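Local coordinates for protein cytochrome P450 reductase (Amycolatopsis methanolica 239, PDB 5OGX) that passes electrons from NADH through FAD and a [2Fe-2S] cluster to the P450 partner that O-demethylates guaiacol and other lignin-derived aromatics, at residues Leu22-Pro34 and Val87-Arg101. Sequence-based numbering, arbitrary orientation.
Unlike the reference sequence in segment 87-101: A91 (reference Ser), D92 (reference Glu). With NA (sodium ion), chain D.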
loop_
_atom_site.group_PDB
_atom_site.type_symbol
_atom_site.label_atom_id
_atom_site.label_comp_id
_atom_site.label_asym_id
_atom_site.label_seq_id
_atom_site.Cartn_x
_atom_site.Cartn_y
_atom_site.Cartn_z
ATOM N N LEU A 22 -11.232 -1.701 16.212
ATOM C CA LEU A 22 -11.629 -0.314 15.995
ATOM C C LEU A 22 -11.429 0.094 14.539
ATOM O O LEU A 22 -12.316 0.689 13.916
ATOM C CB LEU A 22 -10.829 0.611 16.914
ATOM C CG LEU A 22 -11.041 0.449 18.416
ATOM C CD1 LEU A 22 -10.277 1.523 19.199
ATOM C CD2 LEU A 22 -12.517 0.490 18.717
ATOM N N LEU A 23 -10.251 -0.193 13.983
ATOM C CA LEU A 23 -9.985 0.216 12.607
ATOM C C LEU A 23 -11.035 -0.340 11.656
ATOM O O LEU A 23 -11.573 0.388 10.819
ATOM C CB LEU A 23 -8.586 -0.220 12.173
ATOM C CG LEU A 23 -8.281 0.193 10.717
ATOM C CD1 LEU A 23 -8.262 1.722 10.542
ATOM C CD2 LEU A 23 -6.958 -0.411 10.281
ATOM N N GLU A 24 -11.341 -1.637 11.763
ATOM C CA GLU A 24 -12.263 -2.228 10.801
ATOM C C GLU A 24 -13.675 -1.698 10.983
ATOM O O GLU A 24 -14.387 -1.484 9.997
ATOM C CB GLU A 24 -12.223 -3.750 10.899
ATOM C CG GLU A 24 -10.891 -4.250 10.382
ATOM C CD GLU A 24 -10.913 -5.680 9.936
ATOM O OE1 GLU A 24 -11.842 -6.418 10.338
ATOM O OE2 GLU A 24 -9.975 -6.061 9.203
ATOM N N ALA A 25 -14.078 -1.434 12.225
ATOM C CA ALA A 25 -15.387 -0.836 12.453
ATOM C C ALA A 25 -15.481 0.543 11.802
ATOM O O ALA A 25 -16.478 0.860 11.141
ATOM C CB ALA A 25 -15.676 -0.751 13.954
ATOM N N PHE A 26 -14.446 1.382 11.974
ATOM C CA PHE A 26 -14.479 2.716 11.380
ATOM C C PHE A 26 -14.467 2.634 9.856
ATOM O O PHE A 26 -15.323 3.224 9.192
ATOM C CB PHE A 26 -13.307 3.575 11.882
ATOM C CG PHE A 26 -13.483 4.067 13.310
ATOM C CD1 PHE A 26 -14.607 4.795 13.675
ATOM C CD2 PHE A 26 -12.529 3.792 14.276
ATOM C CE1 PHE A 26 -14.795 5.231 14.992
ATOM C CE2 PHE A 26 -12.704 4.233 15.595
ATOM C CZ PHE A 26 -13.834 4.955 15.948
ATOM N N LEU A 27 -13.518 1.893 9.271
ATOM C CA LEU A 27 -13.452 1.896 7.810
ATOM C C LEU A 27 -14.684 1.249 7.184
ATOM O O LEU A 27 -15.132 1.672 6.112
ATOM C CB LEU A 27 -12.185 1.198 7.309
ATOM C CG LEU A 27 -10.837 1.789 7.719
ATOM C CD1 LEU A 27 -9.699 0.928 7.143
ATOM C CD2 LEU A 27 -10.693 3.242 7.279
ATOM N N ARG A 28 -15.230 0.211 7.812
ATOM C CA ARG A 28 -16.456 -0.375 7.274
ATOM C C ARG A 28 -17.612 0.618 7.317
ATOM O O ARG A 28 -18.531 0.539 6.492
ATOM C CB ARG A 28 -16.808 -1.650 8.039
ATOM C CG ARG A 28 -15.904 -2.832 7.683
ATOM C CD ARG A 28 -16.424 -4.107 8.300
ATOM N NE ARG A 28 -15.610 -5.263 7.949
ATOM C CZ ARG A 28 -15.827 -6.032 6.886
ATOM N NH1 ARG A 28 -16.828 -5.760 6.062
ATOM N NH2 ARG A 28 -15.044 -7.079 6.650
ATOM N N GLY A 29 -17.576 1.565 8.248
ATOM C CA GLY A 29 -18.534 2.650 8.282
ATOM C C GLY A 29 -18.192 3.847 7.423
ATOM O O GLY A 29 -18.885 4.868 7.506
ATOM N N GLY A 30 -17.142 3.760 6.603
ATOM C CA GLY A 30 -16.721 4.890 5.796
ATOM C C GLY A 30 -16.100 6.022 6.582
ATOM O O GLY A 30 -16.083 7.157 6.099
ATOM N N VAL A 31 -15.611 5.745 7.793
ATOM C CA VAL A 31 -15.031 6.749 8.684
ATOM C C VAL A 31 -13.527 6.531 8.663
ATOM O O VAL A 31 -13.049 5.473 9.088
ATOM C CB VAL A 31 -15.572 6.625 10.116
ATOM C CG1 VAL A 31 -14.818 7.575 11.046
ATOM C CG2 VAL A 31 -17.078 6.867 10.150
ATOM N N TRP A 32 -12.784 7.516 8.166
ATOM C CA TRP A 32 -11.359 7.316 7.931
ATOM C C TRP A 32 -10.537 7.504 9.197
ATOM O O TRP A 32 -10.803 8.387 10.019
ATOM C CB TRP A 32 -10.835 8.280 6.871
ATOM C CG TRP A 32 -9.364 8.060 6.631
ATOM C CD1 TRP A 32 -8.785 7.031 5.936
ATOM C CD2 TRP A 32 -8.297 8.869 7.122
ATOM N NE1 TRP A 32 -7.406 7.162 5.952
ATOM C CE2 TRP A 32 -7.087 8.294 6.669
ATOM C CE3 TRP A 32 -8.249 10.048 7.893
ATOM C CZ2 TRP A 32 -5.837 8.836 6.979
ATOM C CZ3 TRP A 32 -7.009 10.595 8.187
ATOM C CH2 TRP A 32 -5.817 9.993 7.725
ATOM N N MET A 33 -9.511 6.682 9.329
ATOM C CA MET A 33 -8.391 7.010 10.193
ATOM C C MET A 33 -7.155 6.358 9.602
ATOM O O MET A 33 -7.270 5.417 8.808
ATOM C CB MET A 33 -8.630 6.533 11.626
ATOM C CG MET A 33 -8.918 5.051 11.692
ATOM S SD MET A 33 -8.817 4.474 13.403
ATOM C CE MET A 33 -9.694 5.788 14.280
ATOM N N PRO A 34 -5.965 6.850 9.941
ATOM C CA PRO A 34 -4.753 6.368 9.262
ATOM C C PRO A 34 -4.535 4.880 9.458
ATOM O O PRO A 34 -4.798 4.321 10.523
ATOM C CB PRO A 34 -3.620 7.174 9.910
ATOM C CG PRO A 34 -4.264 8.300 10.628
ATOM C CD PRO A 34 -5.700 7.971 10.858
ATOM N N VAL A 87 -11.994 7.748 21.026
ATOM C CA VAL A 87 -10.572 7.754 20.720
ATOM C C VAL A 87 -10.181 9.034 19.992
ATOM O O VAL A 87 -11.015 9.747 19.436
ATOM C CB VAL A 87 -10.152 6.527 19.882
ATOM C CG1 VAL A 87 -10.525 5.237 20.611
ATOM C CG2 VAL A 87 -10.777 6.582 18.502
ATOM N N ARG A 88 -8.888 9.324 20.026
ATOM C CA ARG A 88 -8.320 10.443 19.290
ATOM C C ARG A 88 -7.265 9.897 18.355
ATOM O O ARG A 88 -6.342 9.196 18.787
ATOM C CB ARG A 88 -7.703 11.493 20.210
ATOM C CG ARG A 88 -7.060 12.640 19.398
ATOM C CD ARG A 88 -6.408 13.670 20.290
ATOM N NE ARG A 88 -5.323 13.125 21.102
ATOM C CZ ARG A 88 -4.119 12.800 20.642
ATOM N NH1 ARG A 88 -3.814 12.967 19.362
ATOM N NH2 ARG A 88 -3.207 12.328 21.483
ATOM N N SER A 89 -7.415 10.215 17.076
ATOM C CA SER A 89 -6.442 9.841 16.064
ATOM C C SER A 89 -5.779 11.128 15.594
ATOM O O SER A 89 -5.515 12.018 16.406
ATOM C CB SER A 89 -7.129 9.070 14.924
ATOM O OG SER A 89 -6.236 8.736 13.872
ATOM N N THR A 90 -5.508 11.254 14.301
ATOM C CA THR A 90 -4.967 12.508 13.799
ATOM C C THR A 90 -6.086 13.520 13.577
ATOM O O THR A 90 -7.273 13.194 13.618
ATOM C CB THR A 90 -4.242 12.283 12.478
ATOM O OG1 THR A 90 -5.188 11.736 11.564
ATOM C CG2 THR A 90 -3.094 11.304 12.631
ATOM N N ALA A 91 -5.688 14.765 13.296
ATOM C CA ALA A 91 -6.657 15.848 13.134
ATOM C C ALA A 91 -7.687 15.534 12.056
ATOM O O ALA A 91 -8.867 15.883 12.195
ATOM C CB ALA A 91 -5.934 17.152 12.801
ATOM N N ASP A 92 -7.258 14.891 10.969
ATOM C CA ASP A 92 -8.152 14.613 9.853
ATOM C C ASP A 92 -8.983 13.352 10.038
ATOM O O ASP A 92 -9.867 13.097 9.221
ATOM C CB ASP A 92 -7.356 14.479 8.548
ATOM C CG ASP A 92 -6.844 15.809 8.043
ATOM O OD1 ASP A 92 -7.223 16.850 8.614
ATOM O OD2 ASP A 92 -6.056 15.811 7.076
ATOM N N ALA A 93 -8.732 12.558 11.075
ATOM C CA ALA A 93 -9.510 11.343 11.263
ATOM C C ALA A 93 -10.982 11.691 11.445
ATOM O O ALA A 93 -11.329 12.718 12.033
ATOM C CB ALA A 93 -8.996 10.563 12.475
ATOM N N GLY A 94 -11.848 10.828 10.928
ATOM C CA GLY A 94 -13.272 11.068 10.917
ATOM C C GLY A 94 -13.846 11.500 9.578
ATOM O O GLY A 94 -15.070 11.414 9.393
ATOM N N ARG A 95 -13.015 11.993 8.663
ATOM C CA ARG A 95 -13.481 12.340 7.326
ATOM C C ARG A 95 -14.013 11.103 6.606
ATOM O O ARG A 95 -13.726 9.965 6.979
ATOM C CB ARG A 95 -12.354 12.960 6.503
ATOM C CG ARG A 95 -11.218 11.998 6.149
ATOM C CD ARG A 95 -10.367 12.551 5.002
ATOM N NE ARG A 95 -9.132 11.801 4.758
ATOM C CZ ARG A 95 -9.056 10.664 4.064
ATOM N NH1 ARG A 95 -10.153 10.116 3.562
ATOM N NH2 ARG A 95 -7.876 10.064 3.874
ATOM N N VAL A 96 -14.782 11.343 5.540
ATOM C CA VAL A 96 -15.310 10.255 4.718
ATOM C C VAL A 96 -14.182 9.524 3.998
ATOM O O VAL A 96 -13.225 10.141 3.506
ATOM C CB VAL A 96 -16.320 10.822 3.705
ATOM C CG1 VAL A 96 -16.898 9.708 2.843
ATOM C CG2 VAL A 96 -17.414 11.571 4.443
ATOM N N THR A 97 -14.303 8.200 3.909
ATOM C CA THR A 97 -13.443 7.421 3.031
ATOM C C THR A 97 -14.281 6.361 2.337
ATOM O O THR A 97 -15.445 6.134 2.678
ATOM C CB THR A 97 -12.267 6.782 3.784
ATOM O OG1 THR A 97 -11.337 6.232 2.838
ATOM C CG2 THR A 97 -12.738 5.680 4.737
ATOM N N HIS A 98 -13.684 5.741 1.325
ATOM C CA HIS A 98 -14.307 4.593 0.682
ATOM C C HIS A 98 -14.523 3.493 1.712
ATOM O O HIS A 98 -13.585 3.138 2.434
ATOM C CB HIS A 98 -13.425 4.076 -0.451
ATOM C CG HIS A 98 -13.039 5.132 -1.434
ATOM N ND1 HIS A 98 -13.969 5.804 -2.196
ATOM C CD2 HIS A 98 -11.830 5.638 -1.776
ATOM C CE1 HIS A 98 -13.350 6.680 -2.970
ATOM N NE2 HIS A 98 -12.051 6.601 -2.731
ATOM N N PRO A 99 -15.714 2.918 1.799
ATOM C CA PRO A 99 -15.965 1.911 2.835
ATOM C C PRO A 99 -15.163 0.640 2.599
ATOM O O PRO A 99 -15.068 0.134 1.479
ATOM C CB PRO A 99 -17.468 1.643 2.710
ATOM C CG PRO A 99 -17.758 1.928 1.244
ATOM C CD PRO A 99 -16.849 3.086 0.879
ATOM N N LEU A 100 -14.593 0.124 3.677
ATOM C CA LEU A 100 -14.009 -1.211 3.656
ATOM C C LEU A 100 -15.124 -2.235 3.510
ATOM O O LEU A 100 -16.104 -2.191 4.256
ATOM C CB LEU A 100 -13.235 -1.455 4.951
ATOM C CG LEU A 100 -12.644 -2.842 5.205
ATOM C CD1 LEU A 100 -11.599 -3.149 4.136
ATOM C CD2 LEU A 100 -12.010 -2.883 6.595
ATOM N N ARG A 101 -14.994 -3.161 2.562
ATOM C CA ARG A 101 -16.092 -4.110 2.402
ATOM C C ARG A 101 -15.589 -5.474 1.953
ATOM O O ARG A 101 -14.456 -5.630 1.491
ATOM C CB ARG A 101 -17.155 -3.578 1.433
ATOM C CG ARG A 101 -16.727 -3.435 -0.016
ATOM C CD ARG A 101 -17.909 -2.899 -0.853
ATOM N NE ARG A 101 -17.597 -2.859 -2.282
ATOM C CZ ARG A 101 -17.612 -3.921 -3.082
ATOM N NH1 ARG A 101 -17.935 -5.115 -2.597
ATOM N NH2 ARG A 101 -17.304 -3.793 -4.369
HETATM NA NA NA D . -6.046 4.889 13.156
HETATM O O HOH W 1 -18.647 -1.518 4.590
#
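The carbonyl oxygen L27 O, near the end of helix 22-28, is gripped from opposite faces of its plane. L100 N donates to it across the contact at 2.9 Å, while G30 N closes back on it from within the turn. That second bond, with V31 N to F26 O, makes a Schellman motif that ends the helix, with G30 at positive phi as its C-prime residue. A water that donates to both R28 O and L100 O ties the same helix end to segment 87-101 once more.

Beyond the turn residues 30-32 stay paired with residues 94-97: T97 N donates to G30 O, W32 N to R95 O, and G94 N to W32 O at 2.8 Å, almost straight at 173°. W32 buries more surface against the other segment than any other residue of the two. With CG anti to the backbone N (chi1 -180°), its indole swings out to segment 87-101, and the R95 guanidinium lies flat on one face, planes 10° apart, as a cation-pi stack with CZ 3.8 Å from the centroid of the five-membered ring. R95 NH1 also donates to V96 O, which helps fix the guanidinium's rotation. P34 N lies above the opposite face, offset toward the rim, and NE1 hydrogen-bonds to OD1 of D196. A leucine at W32 would probably leave the R95 guanidinium without its flat partner and D196 without the indole N-H.

Farther along, P34 CD presses on S89 OG at 3.2 Å, and M33 SD and P34 O bind the sodium ion, SD at 2.8 Å. At the other end L27 CB packs on L100 CB, 3.7 Å apart.

Segment 87-101 leaves strand 85-88 of the mixed sheet of the 2Fe-2S domain, where V87 meets L22 tip to tip beside V7 and V9 of strand 5-9, runs past the helix end, and enters strand 101-114 of the antiparallel flavin-domain sheet.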